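Local coordinates for D-alanyl-D-alanine carboxypeptidase (Penicillin binding protein) family protein (Francisella tularensis subsp. tularensis, PDB 6OSU) that probably trims the terminal D-alanine from peptidoglycan precursor peptides as a serine-type D-alanyl-D-alanine carboxypeptidase of the peptidase S11 family, at residues Lys223-Arg226 with Ala227-Asn230; Pro90-Glu93 with Asn94-Ser97; Arg264-Leu267 with Leu268-Asp272. All coordinates share one frame; numbering follows the deposited sequence.

Contact 1. Residues Lys223-Arg226 with Ala227-Asn230; sequences KFDR and ATGN
Asp225 faces Thr228 and Asn230 across the tip of a β-hairpin, and nearly everything that holds the turn together passes through it. Its backbone N donates an almost straight bond (175°) to Asn230 O, 2.7 Å away, closing a four-residue loop. One residue along the turn, Gly229 N comes back to Asp225 O at 2.9 Å, a four-residue step that makes the tip an α-turn. Gly229 leaves it with positive phi, 70°, which brings the chain round into the returning strand.

The side chain of Asp225 adds a third link. With CG swung anti to the backbone N (chi1 -171°), the carboxylate is brought to Thr228, and OD2 takes the Thr228 OG1 hydroxyl at 2.8 Å on its anti lone pair, the one pointing away from OD1. The same OG1 receives a weak bond from Asn230 N at 3.3 Å, so OG1 donates to the carboxylate and weakly accepts from the backbone, which would help to orient it. Close by, Phe224 CA lies 3.5 Å from Asn230 O in a CA-H...O contact, and Phe224 CD2 meets Gly229 O at 3.7 Å.

Away from this knot the packing thins quickly. Arg226 runs out extended from CG to NE and touches the second half of the hairpin just through its root, while the amine end of Lys223 also heads away; both residues are exposed, as are Ala227 and Thr228 at the bend.

The hairpin joins strands 223-224 and 231-233, an antiparallel pair on the surface, with backbone bonds from Lys223 to Ile232 and Glu233. Beneath it, the ring of Phe224 meets Phe258 at the start of strand 258-262, Phe252 touches the same ring, and Gly229 is bonded to the backbone of Phe258.

Contact 2. Residues Pro90-Glu93 with Asn94-Ser97; sequences PISE and NAAS
Ser92 is the N-cap of the short helix 93-96, its hydroxyl oxygen accepting from Ala95 N. Its CB lies 3.9 Å from Asn94 N. From there OG, held at chi1 62° between the backbone N and the carbonyl carbon, reaches over the helix end to accept Ala95 N at 3.1 Å, with an N-H...O angle of 160°. The same oxygen rests 3.6 Å from Ala95 CB, against the methyl of the residue it caps. OG has a second hydrogen bond, to Glu134 OE1 on helix 126-137; Asn94 ND2 donates to the other oxygen, OE2, so this one carboxylate holds Ser92 and Asn94 and ties the cap to the neighbouring helix.

Behind the cap, Ile91 and Ala96 occupy the positions of a hydrophobic staple, the residue before the N-cap meeting the fourth residue of the helix: Ile91 CG2 touches Ala96 CB at 4.0 Å. Ile91, a buried residue, also touches Val105, Val111 of strand 110-112 and Ala131 of helix 126-137. Ser92 also works through its backbone, Ala96 N donating to Ser92 O at 3.0 Å and nearly straight.

The last turn is looser. Ser97 leaves helical geometry, and its N bonds only weakly to Glu93 O. That carbonyl gains a second donor instead from the side chain: Ser97 OG gives its hydrogen to Glu93 O at 3.1 Å, lying 16° out of the carbonyl plane.

Contact 3. Residues Arg264-Leu267 with Leu268-Asp272; sequences RNRL and LFTFD
The guanidinium of Arg266 lies flat on the ring of Phe269, a cation-pi stack at the start of the short helix 267-270. The planes are only 7° apart, with centres at 4.5 Å, and the overlap is offset: Phe269 CD2 sits under the rim of the guanidinium, while Arg266 NH1 comes over the ring face. Bends at chi2 and chi3 fold the arginine back onto the ring. At the ring's edge, in its plane, is Arg266 O, 3.5 Å from Phe269 CD2, so one residue meets both face and edge. Arg266 also touches Asp314 of helix 310-327.

That carbonyl is heavily used, taking Phe269 N, Thr270 N and Thr270 OG1; of the three, Thr270 N approaches in the carbonyl plane. Leu267 O in turn receives Phe271 N at 2.9 Å. Beside this bond the side chains of Leu267 and Phe271 lie alongside each other, Leu267 CG resting on Phe271 CB at 4.0 Å, and both touch Leu321 of helix 310-327.

Before the helix, Asn265 makes an Asx turn, and its side chain lies about 7 Å from that of Lys278, the predicted substrate-binding residue. Its backbone O accepts Leu268 N, and OD1, with CG anti to the backbone N, accepts Leu267 N at 3.3 Å from 59° above the amide plane.

Overall arrangement
All three contacts are local turns, and none touches another: nearest atoms are about 16 to 17 Å apart. Contact 1 is the most superficial, with no buried residue; it closes a two-stranded hairpin, and its links are almost all polar. Contacts 2 and 3 are partly buried helix starts and share a serine or asparagine oxygen taking a backbone N-H, but they sit on different elements. The 90-97 turn is held to helix 126-137 by a shared glutamate, whereas 264-272 combines an exposed arginine-aromatic stack with leucine and phenylalanine facing helix 310-327 and strand 288-295. Side chain to side chain, Asn265 is about 7 Å from Lys278, Ala95 about 12 Å from Lys67, predicted as catalytic.

Contact 1. Residues Lys223-Arg226 with Ala227-Asn230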
loop_
_atom_site.group_PDB
_atom_site.type_symbol
_atom_site.label_atom_id
_atom_site.label_comp_id
_atom_site.label_asym_id
_atom_site.label_seq_id
_atom_site.Cartn_x
_atom_site.Cartn_y
_atom_site.Cartn_z
ATOM N N LYS A 223 12.251 0.641 34.985
ATOM C CA LYS A 223 12.522 2.037 35.301
ATOM C C LYS A 223 13.793 2.463 34.578
ATOM O O LYS A 223 14.849 1.844 34.753
ATOM C CB LYS A 223 12.664 2.243 36.807
ATOM C CG LYS A 223 12.834 3.693 37.221
ATOM C CD LYS A 223 11.753 4.107 38.209
ATOM C CE LYS A 223 12.055 5.462 38.826
ATOM N NZ LYS A 223 11.082 5.802 39.901
ATOM N N PHE A 224 13.686 3.511 33.766
ATOM C CA PHE A 224 14.807 4.030 33.000
ATOM C C PHE A 224 15.167 5.423 33.491
ATOM O O PHE A 224 14.283 6.244 33.757
ATOM C CB PHE A 224 14.484 4.076 31.502
ATOM C CG PHE A 224 14.190 2.733 30.905
ATOM C CD1 PHE A 224 12.886 2.343 30.651
ATOM C CD2 PHE A 224 15.216 1.854 30.607
ATOM C CE1 PHE A 224 12.614 1.104 30.104
ATOM C CE2 PHE A 224 14.949 0.612 30.062
ATOM C CZ PHE A 224 13.647 0.237 29.809
ATOM N N ASP A 225 16.467 5.679 33.624
ATOM C CA ASP A 225 16.937 7.033 33.885
ATOM C C ASP A 225 16.535 7.948 32.735
ATOM O O ASP A 225 16.773 7.638 31.563
ATOM C CB ASP A 225 18.455 7.044 34.065
ATOM C CG ASP A 225 18.973 8.384 34.550
ATOM O OD1 ASP A 225 18.216 9.098 35.241
ATOM O OD2 ASP A 225 20.132 8.728 34.236
ATOM N N ARG A 226 15.913 9.079 33.076
ATOM C CA ARG A 226 15.416 9.992 32.050
ATOM C C ARG A 226 16.550 10.555 31.203
ATOM O O ARG A 226 16.405 10.716 29.986
ATOM C CB ARG A 226 14.616 11.118 32.706
ATOM C CG ARG A 226 15.267 11.688 33.963
ATOM C CD ARG A 226 14.230 12.260 34.924
ATOM N NE ARG A 226 14.693 12.238 36.312
ATOM C CZ ARG A 226 14.795 13.309 37.095
ATOM N NH1 ARG A 226 14.456 14.507 36.639
ATOM N NH2 ARG A 226 15.228 13.180 38.343
ATOM N N ALA A 227 17.698 10.837 31.824
ATOM C CA ALA A 227 18.760 11.560 31.136
ATOM C C ALA A 227 19.669 10.646 30.324
ATOM O O ALA A 227 20.210 11.076 29.299
ATOM C CB ALA A 227 19.588 12.355 32.144
ATOM N N THR A 228 19.858 9.398 30.753
ATOM C CA THR A 228 20.799 8.502 30.097
ATOM C C THR A 228 20.161 7.268 29.478
ATOM O O THR A 228 20.854 6.534 28.766
ATOM C CB THR A 228 21.886 8.041 31.085
ATOM O OG1 THR A 228 21.287 7.272 32.135
ATOM C CG2 THR A 228 22.607 9.237 31.681
ATOM N N GLY A 229 18.879 7.006 29.726
ATOM C CA GLY A 229 18.287 5.776 29.241
ATOM C C GLY A 229 18.768 4.526 29.940
ATOM O O GLY A 229 18.369 3.422 29.556
ATOM N N ASN A 230 19.623 4.662 30.949
ATOM C CA ASN A 230 20.090 3.509 31.703
ATOM C C ASN A 230 18.980 2.976 32.595
ATOM O O ASN A 230 18.290 3.733 33.282
ATOM C CB ASN A 230 21.306 3.880 32.550
ATOM C CG ASN A 230 22.588 3.880 31.754
ATOM O OD1 ASN A 230 22.845 2.963 30.975
ATOM N ND2 ASN A 230 23.403 4.912 31.941
#

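Contact 2. Residues Pro90-Glu93 with Asn94-Ser97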
loop_
_atom_site.group_PDB
_atom_site.type_symbol
_atom_site.label_atom_id
_atom_site.label_comp_id
_atom_site.label_asym_id
_atom_site.label_seq_id
_atom_site.Cartn_x
_atom_site.Cartn_y
_atom_site.Cartn_z
ATOM N N PRO A 90 27.198 -7.641 10.262
ATOM C CA PRO A 90 28.163 -6.761 10.925
ATOM C C PRO A 90 27.842 -5.301 10.652
ATOM O O PRO A 90 27.387 -4.935 9.565
ATOM C CB PRO A 90 29.501 -7.171 10.301
ATOM C CG PRO A 90 29.123 -7.690 8.942
ATOM C CD PRO A 90 27.785 -8.355 9.112
ATOM N N ILE A 91 28.079 -4.464 11.653
ATOM C CA ILE A 91 27.847 -3.029 11.549
ATOM C C ILE A 91 29.188 -2.367 11.272
ATOM O O ILE A 91 30.074 -2.352 12.135
ATOM C CB ILE A 91 27.202 -2.466 12.819
ATOM C CG1 ILE A 91 25.989 -3.307 13.224
ATOM C CG2 ILE A 91 26.818 -1.008 12.615
ATOM C CD1 ILE A 91 24.887 -3.337 12.191
ATOM N N SER A 92 29.346 -1.821 10.070
ATOM C CA SER A 92 30.548 -1.071 9.746
ATOM C C SER A 92 30.558 0.265 10.483
ATOM O O SER A 92 29.530 0.748 10.969
ATOM C CB SER A 92 30.643 -0.832 8.239
ATOM O OG SER A 92 29.549 -0.058 7.775
ATOM N N GLU A 93 31.747 0.867 10.563
ATOM C CA GLU A 93 31.838 2.208 11.129
ATOM C C GLU A 93 31.133 3.228 10.247
ATOM O O GLU A 93 30.640 4.243 10.752
ATOM C CB GLU A 93 33.300 2.599 11.345
ATOM C CG GLU A 93 33.725 2.549 12.805
ATOM C CD GLU A 93 35.187 2.194 12.983
ATOM O OE1 GLU A 93 36.039 2.808 12.305
ATOM O OE2 GLU A 93 35.484 1.292 13.795
ATOM N N ASN A 94 31.067 2.975 8.938
ATOM C CA ASN A 94 30.291 3.843 8.059
ATOM C C ASN A 94 28.822 3.839 8.456
ATOM O O ASN A 94 28.199 4.898 8.585
ATOM C CB ASN A 94 30.455 3.409 6.602
ATOM C CG ASN A 94 29.575 4.205 5.657
ATOM O OD1 ASN A 94 29.740 5.416 5.514
ATOM N ND2 ASN A 94 28.635 3.530 5.007
ATOM N N ALA A 95 28.256 2.650 8.670
ATOM C CA ALA A 95 26.847 2.551 9.036
ATOM C C ALA A 95 26.584 3.198 10.390
ATOM O O ALA A 95 25.693 4.046 10.521
ATOM C CB ALA A 95 26.409 1.086 9.044
ATOM N N ALA A 96 27.369 2.826 11.405
ATOM C CA ALA A 96 27.116 3.293 12.764
ATOM C C ALA A 96 27.181 4.811 12.873
ATOM O O ALA A 96 26.532 5.396 13.749
ATOM C CB ALA A 96 28.115 2.655 13.732
ATOM N N SER A 97 27.938 5.467 11.997
ATOM C CA SER A 97 28.179 6.899 12.105
ATOM C C SER A 97 27.286 7.732 11.193
ATOM O O SER A 97 27.486 8.947 11.102
ATOM C CB SER A 97 29.647 7.212 11.810
ATOM O OG SER A 97 29.903 7.206 10.416
#

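Contact 3. Residues Arg264-Leu267 with Leu268-Asp272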
loop_
_atom_site.group_PDB
_atom_site.type_symbol
_atom_site.label_atom_id
_atom_site.label_comp_id
_atom_site.label_asym_id
_atom_site.label_seq_id
_atom_site.Cartn_x
_atom_site.Cartn_y
_atom_site.Cartn_z
ATOM N N ARG A 264 6.682 6.753 14.231
ATOM C CA ARG A 264 6.198 8.108 14.010
ATOM C C ARG A 264 5.067 8.176 12.998
ATOM O O ARG A 264 4.666 9.277 12.610
ATOM C CB ARG A 264 7.352 9.021 13.588
ATOM C CG ARG A 264 8.194 9.448 14.779
ATOM C CD ARG A 264 9.242 10.486 14.437
ATOM N NE ARG A 264 8.679 11.713 13.888
ATOM C CZ ARG A 264 9.422 12.737 13.488
ATOM N NH1 ARG A 264 8.854 13.832 12.999
ATOM N NH2 ARG A 264 10.742 12.659 13.573
ATOM N N ASN A 265 4.538 7.033 12.571
ATOM C CA ASN A 265 3.298 7.012 11.800
ATOM C C ASN A 265 2.151 7.092 12.799
ATOM O O ASN A 265 1.709 6.089 13.361
ATOM C CB ASN A 265 3.211 5.766 10.930
ATOM C CG ASN A 265 1.943 5.724 10.099
ATOM O OD1 ASN A 265 1.217 6.714 10.002
ATOM N ND2 ASN A 265 1.670 4.574 9.491
ATOM N N ARG A 266 1.666 8.318 13.020
ATOM C CA ARG A 266 0.623 8.543 14.015
ATOM C C ARG A 266 -0.648 7.767 13.697
ATOM O O ARG A 266 -1.429 7.457 14.603
ATOM C CB ARG A 266 0.317 10.038 14.118
ATOM C CG ARG A 266 1.446 10.873 14.703
ATOM C CD ARG A 266 1.791 10.386 16.094
ATOM N NE ARG A 266 0.590 10.199 16.904
ATOM C CZ ARG A 266 0.566 9.573 18.076
ATOM N NH1 ARG A 266 1.684 9.070 18.585
ATOM N NH2 ARG A 266 -0.576 9.448 18.737
ATOM N N LEU A 267 -0.865 7.437 12.420
ATOM C CA LEU A 267 -2.090 6.752 12.018
ATOM C C LEU A 267 -2.259 5.412 12.721
ATOM O O LEU A 267 -3.393 4.966 12.932
ATOM C CB LEU A 267 -2.099 6.554 10.502
ATOM C CG LEU A 267 -2.989 7.487 9.682
ATOM C CD1 LEU A 267 -2.634 8.939 9.943
ATOM C CD2 LEU A 267 -2.861 7.159 8.204
ATOM N N LEU A 268 -1.152 4.755 13.086
ATOM C CA LEU A 268 -1.246 3.478 13.789
ATOM C C LEU A 268 -2.073 3.606 15.060
ATOM O O LEU A 268 -2.838 2.698 15.406
ATOM C CB LEU A 268 0.149 2.953 14.127
ATOM C CG LEU A 268 1.063 2.540 12.979
ATOM C CD1 LEU A 268 2.357 1.970 13.540
ATOM C CD2 LEU A 268 0.365 1.535 12.075
ATOM N N PHE A 269 -1.939 4.727 15.763
ATOM C CA PHE A 269 -2.617 4.928 17.035
ATOM C C PHE A 269 -3.997 5.552 16.878
ATOM O O PHE A 269 -4.878 5.302 17.710
ATOM C CB PHE A 269 -1.764 5.814 17.951
ATOM C CG PHE A 269 -0.312 5.419 18.002
ATOM C CD1 PHE A 269 0.161 4.583 19.002
ATOM C CD2 PHE A 269 0.582 5.885 17.046
ATOM C CE1 PHE A 269 1.496 4.217 19.047
ATOM C CE2 PHE A 269 1.916 5.521 17.084
ATOM C CZ PHE A 269 2.374 4.688 18.087
ATOM N N THR A 270 -4.207 6.354 15.834
ATOM C CA THR A 270 -5.431 7.134 15.684
ATOM C C THR A 270 -6.430 6.521 14.709
ATOM O O THR A 270 -7.629 6.498 15.001
ATOM C CB THR A 270 -5.093 8.560 15.233
ATOM O OG1 THR A 270 -4.417 8.524 13.969
ATOM C CG2 THR A 270 -4.200 9.241 16.260
ATOM N N PHE A 271 -5.977 6.022 13.562
ATOM C CA PHE A 271 -6.875 5.541 12.518
ATOM C C PHE A 271 -7.164 4.059 12.729
ATOM O O PHE A 271 -6.238 3.242 12.786
ATOM C CB PHE A 271 -6.270 5.782 11.135
ATOM C CG PHE A 271 -7.271 5.721 10.014
ATOM C CD1 PHE A 271 -7.839 6.883 9.513
ATOM C CD2 PHE A 271 -7.638 4.505 9.457
ATOM C CE1 PHE A 271 -8.755 6.832 8.480
ATOM C CE2 PHE A 271 -8.555 4.447 8.426
ATOM C CZ PHE A 271 -9.114 5.611 7.934
ATOM N N ASP A 272 -8.446 3.718 12.835
ATOM C CA ASP A 272 -8.841 2.332 13.052
ATOM C C ASP A 272 -8.561 1.499 11.808
ATOM O O ASP A 272 -9.035 1.818 10.712
ATOM C CB ASP A 272 -10.322 2.252 13.412
ATOM C CG ASP A 272 -10.636 1.092 14.337
ATOM O OD1 ASP A 272 -10.600 1.293 15.571
ATOM O OD2 ASP A 272 -10.909 -0.022 13.835
#